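Local coordinates for lectin CEL-I, N-acetyl-D-galactosamine-specific C-type (Cucumaria echinata, PDB 4WQQ), which binds carbohydrate through calcium as a C-type lectin, naturally specific for galactose and N-acetylgalactosamine and here engineered to recognise mannose, at residues A[41-50]-A[133-141]. The protein carries 3 engineered substitutions. Numbering follows the deposited sequence.
Sequences NVRSDLVSVH and KYMCKLTFE
Arg43 with Thr139 and Asp45 with Lys137 form hydrogen-bonded antiparallel pairs, Arg43 N to Thr139 O being 2.9 Å. Glu141 N to Asn41 O and Val47 N to Met135 O extend the ladder. The N-to-C directions of strands 42-46 and 133-140 lie 154° apart, antiparallel with a twist.

Val42, Ser44, Leu138 and Phe140 share one face. Val42 CG2 lies 3.7 Å from Phe140 CD1. Leu138 CD2 packs on Ser44 CB. Leu40 of the second subunit covers Val42 and Leu138.

Arg43 and Lys137 lie on the other face. Arg43 NE hydrogen-bonds Glu141 OE1 at 2.8 Å within a salt bridge, in the guanidinium plane but from above the carboxylate plane. Arg43 NH1 forms a salt bridge to Asp45 OD2 (2.9 Å); Asp45 OD1 is hydrogen-bonded to Thr88. A water links Arg43 NH2 to Glu141 OE2. Lys137 CG is anti to the backbone N (chi1 173°) and the chain stays straight, carrying NZ to Ser48 O and Ser48 OG, both 3.0 Å away. Glu54 adds a salt bridge to NZ, and Asp89 hydrogen-bonds Ser48 OG.

The contact joins strand 42-46 to the C-terminal strand of the lectin fold. Glu141 and Asp45 grip different guanidinium edges, which should limit rotation, and the buried ammonium is satisfied.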
ATOM      1  N   ASN A  41       2.434   2.793  -7.694  1.00 13.61           N
ATOM      2  CA  ASN A  41       1.317   2.490  -8.607  1.00 14.07           C
ATOM      3  C   ASN A  41       0.062   2.147  -7.864  1.00 13.46           C
ATOM      4  O   ASN A  41      -0.656   1.215  -8.179  1.00 13.15           O
ATOM      5  CB  ASN A  41       1.704   1.369  -9.577  1.00 17.82           C
ATOM      6  CG  ASN A  41       2.813   1.780 -10.468  1.00 22.38           C
ATOM      7  OD1 ASN A  41       2.861   2.921 -10.945  1.00 26.19           O
ATOM      8  ND2 ASN A  41       3.797   0.936 -10.571  1.00 31.22           N
ATOM      9  N   VAL A  42      -0.189   2.923  -6.809  1.00 12.04           N
ATOM     10  CA  VAL A  42      -1.438   2.774  -6.051  1.00 11.54           C
ATOM     11  C   VAL A  42      -2.458   3.811  -6.495  1.00 11.96           C
ATOM     12  O   VAL A  42      -2.279   5.033  -6.297  1.00 10.79           O
ATOM     13  CB  VAL A  42      -1.234   2.905  -4.531  1.00 12.02           C
ATOM     14  CG1 VAL A  42      -2.518   2.690  -3.764  1.00 11.50           C
ATOM     15  CG2 VAL A  42      -0.176   1.914  -4.055  1.00 12.60           C
ATOM     16  N   ARG A  43      -3.525   3.345  -7.103  1.00 11.13           N
ATOM     17  CA  ARG A  43      -4.653   4.242  -7.412  1.00 11.58           C
ATOM     18  C   ARG A  43      -5.576   4.285  -6.232  1.00 11.94           C
ATOM     19  O   ARG A  43      -5.960   3.267  -5.709  1.00 12.00           O
ATOM     20  CB  ARG A  43      -5.404   3.723  -8.661  1.00 11.97           C
ATOM     21  CG  ARG A  43      -6.784   4.337  -8.815  1.00 11.58           C
ATOM     22  CD  ARG A  43      -7.645   3.728  -9.907  1.00 11.90           C
ATOM     23  NE  ARG A  43      -7.046   3.943 -11.203  1.00 12.03           N
ATOM     24  CZ  ARG A  43      -7.162   5.063 -11.899  1.00 13.31           C
ATOM     25  NH1 ARG A  43      -8.031   6.001 -11.559  1.00 13.64           N
ATOM     26  NH2 ARG A  43      -6.464   5.218 -12.986  1.00 14.71           N
ATOM     27  N   SER A  44      -5.906   5.502  -5.791  1.00 11.23           N
ATOM     28  CA  SER A  44      -7.027   5.746  -4.921  1.00 11.05           C
ATOM     29  C   SER A  44      -8.124   6.357  -5.741  1.00 11.02           C
ATOM     30  O   SER A  44      -7.889   7.222  -6.541  1.00 11.04           O
ATOM     31  CB  SER A  44      -6.601   6.659  -3.772  1.00 11.17           C
ATOM     32  OG  SER A  44      -7.660   6.956  -2.859  1.00 11.46           O
ATOM     33  N   ASP A  45      -9.354   5.892  -5.554  1.00 11.17           N
ATOM     34  CA  ASP A  45     -10.468   6.349  -6.400  1.00 10.19           C
ATOM     35  C   ASP A  45     -11.764   6.089  -5.661  1.00 10.29           C
ATOM     36  O   ASP A  45     -11.782   5.459  -4.547  1.00 10.09           O
ATOM     37  CB  ASP A  45     -10.383   5.636  -7.732  1.00 10.32           C
ATOM     38  CG  ASP A  45     -10.928   6.427  -8.882  1.00 10.78           C
ATOM     39  OD1 ASP A  45     -11.959   7.152  -8.705  1.00 10.77           O
ATOM     40  OD2 ASP A  45     -10.427   6.239 -10.018  1.00 11.94           O
ATOM     41  N   LEU A  46     -12.847   6.623  -6.143  1.00  9.05           N
ATOM     42  CA  LEU A  46     -14.147   6.206  -5.629  1.00 10.44           C
ATOM     43  C   LEU A  46     -14.297   4.675  -5.760  1.00  9.78           C
ATOM     44  O   LEU A  46     -13.800   4.097  -6.685  1.00 11.62           O
ATOM     45  CB  LEU A  46     -15.272   6.907  -6.395  1.00 10.52           C
ATOM     46  CG  LEU A  46     -15.543   8.350  -5.918  1.00 11.45           C
ATOM     47  CD1 LEU A  46     -16.379   9.100  -6.919  1.00 12.13           C
ATOM     48  CD2 LEU A  46     -16.149   8.442  -4.523  1.00 11.81           C
ATOM     49  N   VAL A  47     -14.985   4.062  -4.819  1.00 11.62           N
ATOM     50  CA  VAL A  47     -15.148   2.594  -4.781  1.00 11.83           C
ATOM     51  C   VAL A  47     -15.855   2.124  -6.051  1.00 11.44           C
ATOM     52  O   VAL A  47     -16.843   2.721  -6.536  1.00 11.09           O
ATOM     53  CB  VAL A  47     -15.872   2.210  -3.457  1.00 12.93           C
ATOM     54  CG1 VAL A  47     -17.279   2.779  -3.438  1.00 14.06           C
ATOM     55  CG2 VAL A  47     -15.880   0.718  -3.254  1.00 14.50           C
ATOM     56  N   SER A  48     -15.335   1.034  -6.613  1.00 11.97           N
ATOM     57  CA  SER A  48     -16.031   0.250  -7.628  1.00 12.66           C
ATOM     58  C   SER A  48     -16.457  -1.058  -6.994  1.00 12.36           C
ATOM     59  O   SER A  48     -15.804  -1.482  -6.060  1.00 13.35           O
ATOM     60  CB  SER A  48     -15.138   0.025  -8.812  1.00 12.88           C
ATOM     61  OG  SER A  48     -13.962  -0.693  -8.459  1.00 13.31           O
ATOM     62  N   VAL A  49     -17.507  -1.698  -7.523  1.00 12.12           N
ATOM     63  CA  VAL A  49     -18.186  -2.865  -6.826  1.00 12.94           C
ATOM     64  C   VAL A  49     -18.292  -3.990  -7.847  1.00 13.94           C
ATOM     65  O   VAL A  49     -18.872  -3.813  -8.915  1.00 12.76           O
ATOM     66  CB  VAL A  49     -19.548  -2.474  -6.249  1.00 13.71           C
ATOM     67  CG1 VAL A  49     -20.164  -3.630  -5.435  1.00 13.67           C
ATOM     68  CG2 VAL A  49     -19.365  -1.288  -5.303  1.00 14.24           C
ATOM     69  N   HIS A  50     -17.664  -5.110  -7.510  1.00 14.56           N
ATOM     70  CA  HIS A  50     -17.610  -6.217  -8.493  1.00 17.06           C
ATOM     71  C   HIS A  50     -18.239  -7.531  -8.092  1.00 16.06           C
ATOM     72  O   HIS A  50     -18.106  -8.471  -8.870  1.00 18.02           O
ATOM     73  CB  HIS A  50     -16.189  -6.406  -8.974  1.00 16.72           C
ATOM     74  CG  HIS A  50     -15.681  -5.211  -9.680  1.00 17.85           C
ATOM     75  ND1 HIS A  50     -15.977  -4.925 -10.988  1.00 20.74           N
ATOM     76  CD2 HIS A  50     -14.927  -4.174  -9.224  1.00 17.45           C
ATOM     77  CE1 HIS A  50     -15.395  -3.783 -11.321  1.00 18.01           C
ATOM     78  NE2 HIS A  50     -14.768  -3.297 -10.260  1.00 17.29           N
ATOM     79  N   LYS A 133     -22.365  11.026   1.170  1.00 11.54           N
ATOM     80  CA  LYS A 133     -21.123  10.602   1.818  1.00 12.27           C
ATOM     81  C   LYS A 133     -20.270   9.907   0.739  1.00 11.13           C
ATOM     82  O   LYS A 133     -20.767   9.749  -0.374  1.00 11.53           O
ATOM     83  CB  LYS A 133     -21.397   9.706   3.008  1.00 14.34           C
ATOM     84  CG  LYS A 133     -22.428  10.270   3.953  1.00 14.88           C
ATOM     85  CD  LYS A 133     -22.020  11.577   4.603  1.00 14.60           C
ATOM     86  CE  LYS A 133     -23.175  12.102   5.531  1.00 17.37           C
ATOM     87  NZ  LYS A 133     -23.429  11.159   6.659  1.00 18.07           N
ATOM     88  N   TYR A 134     -19.032   9.521   1.025  1.00 11.55           N
ATOM     89  CA  TYR A 134     -18.267   8.816  -0.004  1.00 11.08           C
ATOM     90  C   TYR A 134     -17.291   7.811   0.577  1.00 11.32           C
ATOM     91  O   TYR A 134     -16.941   7.853   1.715  1.00 11.87           O
ATOM     92  CB  TYR A 134     -17.606   9.788  -0.987  1.00 11.22           C
ATOM     93  CG  TYR A 134     -16.553  10.674  -0.383  1.00 10.38           C
ATOM     94  CD1 TYR A 134     -16.885  11.832   0.277  1.00 11.16           C
ATOM     95  CD2 TYR A 134     -15.172  10.369  -0.549  1.00 11.77           C
ATOM     96  CE1 TYR A 134     -15.898  12.642   0.772  1.00 11.28           C
ATOM     97  CE2 TYR A 134     -14.195  11.153  -0.045  1.00 11.30           C
ATOM     98  CZ  TYR A 134     -14.537  12.290   0.629  1.00 11.10           C
ATOM     99  OH  TYR A 134     -13.573  13.155   1.162  1.00 13.40           O
ATOM    100  N   MET A 135     -16.912   6.902  -0.280  1.00 12.17           N
ATOM    101  CA  MET A 135     -15.987   5.850   0.076  1.00 14.38           C
ATOM    102  C   MET A 135     -14.891   5.758  -1.005  1.00 12.68           C
ATOM    103  O   MET A 135     -15.188   5.691  -2.213  1.00 14.51           O
ATOM    104  CB  MET A 135     -16.793   4.575   0.027  1.00 17.02           C
ATOM    105  CG  MET A 135     -16.060   3.281   0.164  1.00 21.86           C
ATOM    106  SD  MET A 135     -15.941   2.739   1.847  1.00 24.40           S
ATOM    107  CE  MET A 135     -17.648   2.680   2.557  1.00 20.61           C
ATOM    108  N   CYS A 136     -13.657   5.647  -0.558  1.00 12.03           N
ATOM    109  CA  CYS A 136     -12.549   5.440  -1.460  1.00 11.51           C
ATOM    110  C   CYS A 136     -12.009   4.016  -1.381  1.00 11.28           C
ATOM    111  O   CYS A 136     -12.263   3.299  -0.399  1.00 10.26           O
ATOM    112  CB  CYS A 136     -11.412   6.396  -1.151  1.00 12.46           C
ATOM    113  SG  CYS A 136     -11.932   8.142  -0.993  1.00 13.30           S
ATOM    114  N   LYS A 137     -11.286   3.641  -2.408  1.00 10.60           N
ATOM    115  CA  LYS A 137     -10.759   2.260  -2.540  1.00 10.68           C
ATOM    116  C   LYS A 137      -9.392   2.425  -3.114  1.00 11.04           C
ATOM    117  O   LYS A 137      -9.216   3.188  -4.054  1.00 11.31           O
ATOM    118  CB  LYS A 137     -11.668   1.489  -3.483  1.00 10.82           C
ATOM    119  CG  LYS A 137     -11.276   0.109  -3.915  1.00 11.93           C
ATOM    120  CD  LYS A 137     -12.422  -0.521  -4.768  1.00 12.10           C
ATOM    121  CE  LYS A 137     -11.916  -1.748  -5.509  1.00 11.95           C
ATOM    122  NZ  LYS A 137     -12.963  -2.484  -6.253  1.00 12.02           N
ATOM    123  N   LEU A 138      -8.440   1.633  -2.599  1.00 10.80           N
ATOM    124  CA  LEU A 138      -7.151   1.460  -3.222  1.00 10.92           C
ATOM    125  C   LEU A 138      -7.083   0.279  -4.158  1.00 11.84           C
ATOM    126  O   LEU A 138      -7.537  -0.814  -3.812  1.00 12.99           O
ATOM    127  CB  LEU A 138      -6.109   1.292  -2.154  1.00 11.23           C
ATOM    128  CG  LEU A 138      -6.020   2.437  -1.156  1.00 11.54           C
ATOM    129  CD1 LEU A 138      -4.852   2.158  -0.285  1.00 12.44           C
ATOM    130  CD2 LEU A 138      -5.903   3.865  -1.729  1.00 12.21           C
ATOM    131  N   THR A 139      -6.468   0.516  -5.319  1.00 10.47           N
ATOM    132  CA  THR A 139      -6.198  -0.540  -6.291  1.00 12.16           C
ATOM    133  C   THR A 139      -4.669  -0.548  -6.542  1.00 11.87           C
ATOM    134  O   THR A 139      -4.063   0.461  -6.894  1.00 12.53           O
ATOM    135  CB  THR A 139      -6.982  -0.326  -7.619  1.00 12.95           C
ATOM    136  OG1 THR A 139      -8.385  -0.326  -7.326  1.00 12.36           O
ATOM    137  CG2 THR A 139      -6.708  -1.431  -8.643  1.00 13.30           C
ATOM    138  N   PHE A 140      -4.063  -1.727  -6.387  1.00 12.79           N
ATOM    139  CA  PHE A 140      -2.638  -1.921  -6.611  1.00 13.17           C
ATOM    140  C   PHE A 140      -2.419  -2.340  -8.002  1.00 13.62           C
ATOM    141  O   PHE A 140      -2.547  -3.500  -8.348  1.00 15.24           O
ATOM    142  CB  PHE A 140      -2.095  -2.863  -5.595  1.00 13.76           C
ATOM    143  CG  PHE A 140      -2.448  -2.421  -4.201  1.00 14.51           C
ATOM    144  CD1 PHE A 140      -1.755  -1.413  -3.585  1.00 14.03           C
ATOM    145  CD2 PHE A 140      -3.493  -3.007  -3.522  1.00 15.70           C
ATOM    146  CE1 PHE A 140      -2.124  -1.002  -2.315  1.00 14.76           C
ATOM    147  CE2 PHE A 140      -3.885  -2.568  -2.273  1.00 15.60           C
ATOM    148  CZ  PHE A 140      -3.206  -1.574  -1.651  1.00 15.18           C
ATOM    149  N   GLU A 141      -2.159  -1.309  -8.799  1.00 15.45           N
ATOM    150  CA  GLU A 141      -2.063  -1.364 -10.235  1.00 15.18           C
ATOM    151  C   GLU A 141      -0.711  -1.845 -10.674  1.00 19.45           C
ATOM    152  O   GLU A 141       0.244  -2.002  -9.910  1.00 20.21           O
ATOM    153  CB  GLU A 141      -2.347   0.005 -10.831  1.00 16.30           C
ATOM    154  CG  GLU A 141      -3.756   0.433 -10.562  1.00 17.66           C
ATOM    155  CD  GLU A 141      -4.160   1.654 -11.360  1.00 17.74           C
ATOM    156  OE1 GLU A 141      -5.354   1.748 -11.730  1.00 15.93           O
ATOM    157  OE2 GLU A 141      -3.297   2.489 -11.621  1.00 20.36           O
ATOM    158  OXT GLU A 141      -0.559  -2.129 -11.878  1.00 22.08           O
TER
HETATM  159  O   HOH W   1      -4.016   3.822 -13.809  1.00 21.13           O